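Local coordinates for leucine-rich repeat protein TpLRR (Treponema pallidum, PDB 6MLX), which is of unknown function but builds a secreted, probably periplasmic, leucine-rich repeat solenoid that might serve as a surface for binding other molecules, at residues Val34-Gln39 with Ser66-Ile71; Tyr13-Asp18 with Asp41-Val46. One frame throughout, in Å; residues are numbered along the deposited sequence.

Contact 1. Residues Val34-Gln39 with Ser66-Ile71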
# COMPACT_ATOMS: atom_id res chain seq x y z
N VAL A 34 -0.98 17.12 6.15
CA VAL A 34 -1.17 16.68 7.52
C VAL A 34 0.14 16.05 7.98
O VAL A 34 0.74 15.26 7.25
CB VAL A 34 -2.34 15.68 7.63
CG1 VAL A 34 -2.35 14.95 8.98
CG2 VAL A 34 -3.64 16.39 7.41
N VAL A 35 0.62 16.48 9.14
CA VAL A 35 1.67 15.77 9.87
C VAL A 35 0.99 15.19 11.09
O VAL A 35 0.72 15.91 12.07
CB VAL A 35 2.84 16.68 10.25
CG1 VAL A 35 3.87 15.89 11.05
CG2 VAL A 35 3.48 17.30 9.01
N LEU A 36 0.66 13.91 11.02
CA LEU A 36 -0.02 13.24 12.12
C LEU A 36 0.82 13.32 13.39
O LEU A 36 1.98 12.88 13.38
CB LEU A 36 -0.27 11.78 11.76
CG LEU A 36 -1.29 11.12 12.66
CD1 LEU A 36 -2.64 11.72 12.31
CD2 LEU A 36 -1.28 9.61 12.49
N PRO A 37 0.26 13.83 14.49
CA PRO A 37 1.05 13.93 15.73
C PRO A 37 1.51 12.56 16.20
O PRO A 37 0.78 11.57 16.12
CB PRO A 37 0.07 14.56 16.73
CG PRO A 37 -1.30 14.15 16.22
CD PRO A 37 -1.14 14.22 14.70
N SER A 38 2.75 12.50 16.69
CA SER A 38 3.25 11.26 17.25
C SER A 38 2.55 10.89 18.54
O SER A 38 2.63 9.73 18.96
CB SER A 38 4.75 11.38 17.48
OG SER A 38 5.02 12.57 18.20
N GLN A 39 1.90 11.86 19.19
CA GLN A 39 1.21 11.60 20.45
C GLN A 39 0.02 12.55 20.59
O GLN A 39 0.00 13.65 20.03
CB GLN A 39 2.17 11.75 21.65
CG GLN A 39 2.84 13.11 21.77
CD GLN A 39 1.96 14.14 22.48
OE1 GLN A 39 1.09 13.78 23.27
NE2 GLN A 39 2.19 15.43 22.19
N SER A 66 6.48 7.53 13.61
CA SER A 66 7.04 6.18 13.78
C SER A 66 6.21 5.29 14.70
O SER A 66 6.32 4.06 14.63
CB SER A 66 8.48 6.27 14.27
OG SER A 66 8.62 7.33 15.20
N SER A 67 5.36 5.89 15.54
CA SER A 67 4.50 5.13 16.44
C SER A 67 3.35 4.43 15.73
O SER A 67 2.73 3.54 16.33
CB SER A 67 3.95 6.08 17.51
OG SER A 67 3.58 7.31 16.92
N VAL A 68 3.04 4.79 14.49
CA VAL A 68 1.90 4.16 13.82
C VAL A 68 2.28 2.76 13.37
O VAL A 68 3.23 2.57 12.59
CB VAL A 68 1.40 5.00 12.64
CG1 VAL A 68 0.44 4.17 11.80
CG2 VAL A 68 0.71 6.26 13.15
N ARG A 69 1.53 1.77 13.84
CA ARG A 69 1.77 0.37 13.55
C ARG A 69 0.86 -0.17 12.46
O ARG A 69 1.20 -1.17 11.82
CB ARG A 69 1.57 -0.46 14.82
CG ARG A 69 2.50 -0.11 15.97
CD ARG A 69 3.86 -0.79 15.76
NE ARG A 69 4.82 -0.54 16.84
CZ ARG A 69 5.72 0.45 16.85
NH1 ARG A 69 5.79 1.32 15.84
NH2 ARG A 69 6.54 0.60 17.89
N MET A 70 -0.28 0.47 12.23
CA MET A 70 -1.37 -0.11 11.47
C MET A 70 -2.10 0.97 10.69
O MET A 70 -2.44 2.02 11.24
CB MET A 70 -2.35 -0.82 12.42
CG MET A 70 -3.76 -0.92 11.88
SD MET A 70 -3.78 -2.25 10.71
CE MET A 70 -3.56 -3.63 11.83
N ILE A 71 -2.35 0.72 9.40
CA ILE A 71 -3.22 1.56 8.58
C ILE A 71 -4.43 0.72 8.20
O ILE A 71 -4.29 -0.30 7.51
CB ILE A 71 -2.49 2.10 7.34
CG1 ILE A 71 -1.33 3.00 7.77
CG2 ILE A 71 -3.46 2.86 6.43
CD1 ILE A 71 -0.49 3.52 6.63

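Contact 2. Residues Tyr13-Asp18 with Asp41-Val46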
# COMPACT_ATOMS: atom_id res chain seq x y z
N TYR A 13 -10.50 10.72 17.53
CA TYR A 13 -9.66 9.61 17.94
C TYR A 13 -10.31 8.87 19.10
O TYR A 13 -11.17 9.40 19.81
CB TYR A 13 -8.26 10.07 18.38
CG TYR A 13 -8.28 11.08 19.50
CD1 TYR A 13 -8.22 10.69 20.84
CD2 TYR A 13 -8.37 12.44 19.22
CE1 TYR A 13 -8.24 11.64 21.87
CE2 TYR A 13 -8.39 13.38 20.23
CZ TYR A 13 -8.33 12.98 21.55
OH TYR A 13 -8.36 13.94 22.54
N GLY A 14 -9.86 7.63 19.29
CA GLY A 14 -10.19 6.86 20.47
C GLY A 14 -8.93 6.32 21.13
O GLY A 14 -7.81 6.55 20.67
N LEU A 15 -9.15 5.61 22.24
CA LEU A 15 -8.09 4.87 22.91
C LEU A 15 -7.98 3.48 22.29
O LEU A 15 -8.95 2.92 21.75
CB LEU A 15 -8.36 4.74 24.42
CG LEU A 15 -7.85 5.84 25.36
CD1 LEU A 15 -7.86 5.38 26.83
CD2 LEU A 15 -6.44 6.29 24.99
N THR A 16 -6.76 2.93 22.36
CA THR A 16 -6.55 1.53 22.03
C THR A 16 -7.03 0.65 23.19
O THR A 16 -7.10 1.11 24.34
CB THR A 16 -5.07 1.30 21.77
OG1 THR A 16 -4.88 -0.01 21.20
CG2 THR A 16 -4.26 1.41 23.07
N PRO A 17 -7.41 -0.63 22.91
CA PRO A 17 -7.87 -1.52 24.00
C PRO A 17 -7.07 -1.50 25.30
O PRO A 17 -7.67 -1.48 26.38
CB PRO A 17 -7.81 -2.90 23.32
CG PRO A 17 -8.22 -2.58 21.90
CD PRO A 17 -7.93 -1.07 21.71
N ASP A 18 -5.74 -1.46 25.26
CA ASP A 18 -5.00 -1.49 26.52
C ASP A 18 -4.60 -0.10 27.01
O ASP A 18 -3.65 0.02 27.80
CB ASP A 18 -3.78 -2.40 26.41
CG ASP A 18 -4.07 -3.83 26.91
OD1 ASP A 18 -4.80 -3.99 27.93
OD2 ASP A 18 -3.58 -4.81 26.29
N ASP A 41 -1.99 14.01 23.99
CA ASP A 41 -2.04 14.11 25.45
C ASP A 41 -1.23 13.00 26.11
O ASP A 41 -1.70 12.26 26.97
CB ASP A 41 -3.49 14.13 25.92
CG ASP A 41 -4.17 15.43 25.54
OD1 ASP A 41 -3.56 16.50 25.82
OD2 ASP A 41 -5.25 15.41 24.92
N GLY A 42 0.03 12.89 25.67
CA GLY A 42 0.96 11.97 26.26
C GLY A 42 0.76 10.52 25.87
O GLY A 42 1.43 9.66 26.44
N LEU A 43 -0.14 10.23 24.95
CA LEU A 43 -0.17 8.85 24.48
C LEU A 43 0.27 8.78 23.02
O LEU A 43 -0.04 9.68 22.24
CB LEU A 43 -1.55 8.22 24.62
CG LEU A 43 -1.85 7.84 26.06
CD1 LEU A 43 -3.08 6.93 26.14
CD2 LEU A 43 -0.62 7.20 26.72
N PRO A 44 1.01 7.73 22.63
CA PRO A 44 1.47 7.63 21.25
C PRO A 44 0.33 7.28 20.29
O PRO A 44 -0.60 6.54 20.63
CB PRO A 44 2.50 6.50 21.31
CG PRO A 44 1.99 5.62 22.41
CD PRO A 44 1.48 6.60 23.45
N VAL A 45 0.43 7.82 19.08
CA VAL A 45 -0.56 7.58 18.03
C VAL A 45 -0.12 6.34 17.25
O VAL A 45 0.87 6.38 16.51
CB VAL A 45 -0.71 8.79 17.11
CG1 VAL A 45 -1.61 8.45 15.93
CG2 VAL A 45 -1.26 9.99 17.88
N VAL A 46 -0.86 5.24 17.41
CA VAL A 46 -0.40 3.92 16.96
C VAL A 46 -1.19 3.36 15.78
O VAL A 46 -0.78 2.33 15.21
CB VAL A 46 -0.42 2.90 18.12
CG1 VAL A 46 0.58 3.31 19.19
CG2 VAL A 46 -1.80 2.80 18.70

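Contact 1. Residues Val34-Gln39 with Ser66-Ile71
Successive coils of the leucine-rich repeat solenoid stack where the chain turns from one wall to the next, and here L36 and S38 of one coil meet V68 and S67 of the following one. The inner half of the contact is apolar. Methyl CD2 of L36 touches CG2 of V68 at 4.0 Å, the two side chains crossing at about a right angle. With CG anti to the backbone N (chi1 -165°), L36 reaches across toward the next coil; its side chain also packs on P65, V48 and I24, a filling role that suits leucine. V68, a compact beta-branched residue, presents just one methyl to it, CG2, which stands anti to its own carbonyl carbon.

The outer half is polar and works through V45. S67 OG comes within 3.3 Å of S38 O without making a hydrogen bond; the hydroxyl bonds V45 O instead. A carbonyl can only accept, so serine's proton goes there. The short side chain, held between its backbone N and carbonyl carbon (chi1 42°), keeps OG close to the main chain. S38 O in turn takes a backbone hydrogen bond from V45, while the S38 hydroxyl pairs with E5 near the N terminus. Beyond S67, a weak bond from R69 NH1 to S66 O spans the turn.

With no direct hydrogen bond between the two segments, their cohesion across the contact rests on methyl packing inside and, outside, on the backbone of V45, whose hydrogen bonds join both serines indirectly.

Contact 2. Residues Tyr13-Asp18 with Asp41-Val46
L15 and L43, the residues with the most surface buried here, meet through single methyls: CD2 of L15 lies 3.6 Å from CD1 of L43. Their side chains cross at about a right angle. In each leucine CG stands anti to the carbonyl carbon (chi1 -89° in L15 and -76° in L43), and the end of L15 thereby comes closer to L43 than the direction of its first side-chain bond would suggest. Leucine is long enough to bridge a wide backbone gap, for the CA atoms of L15 and L43 are 9.0 Å apart.

That gap is filled by strand 22-27, which pairs antiparallel with strand 11-15 and parallel with strand 43-48 in the sheet at the N-terminal end of the solenoid. The contact thus joins next-but-one strands over one face of the sheet, and I22 of the middle strand packs under both leucines as well as Y13.

V46 and T16 face each other more loosely, with T16 CB 4.7 Å from V46 CG2. On the other side of the leucines, Y13 OH approaches D41 OD2 to 4.2 Å, beyond hydrogen-bond range, the ring and carboxylate planes being 60° apart. D41 and G42 form the two-residue turn of the hairpin between strands 39-40 and 43-48, close to type I'. Both have positive phi, which aspartate tolerates fairly well and glycine readily; the G42 N-H is bonded to Q39 OE1.

From the N terminus, strand 11-15 supplies Y13-D18, and the chain passes through strand 22-27 before V34-Q39 opens contact 1. The hairpin that follows brings in D41-V46 and closes contact 2; only after another excursion, through strand 61-63, does S66-I71 close contact 1. The two loops therefore cross rather than nest. They meet along strand 43-48: R69 N lies 2.7 Å from V46 O, a probable hydrogen bond, and P37 O packs on V45 CG2. Contact 2 ties the N-terminal antiparallel strand back over the sheet, whereas contact 1 carries the stacking onward to the loop that leads into strand 70-71, the next parallel neighbour of strand 43-48.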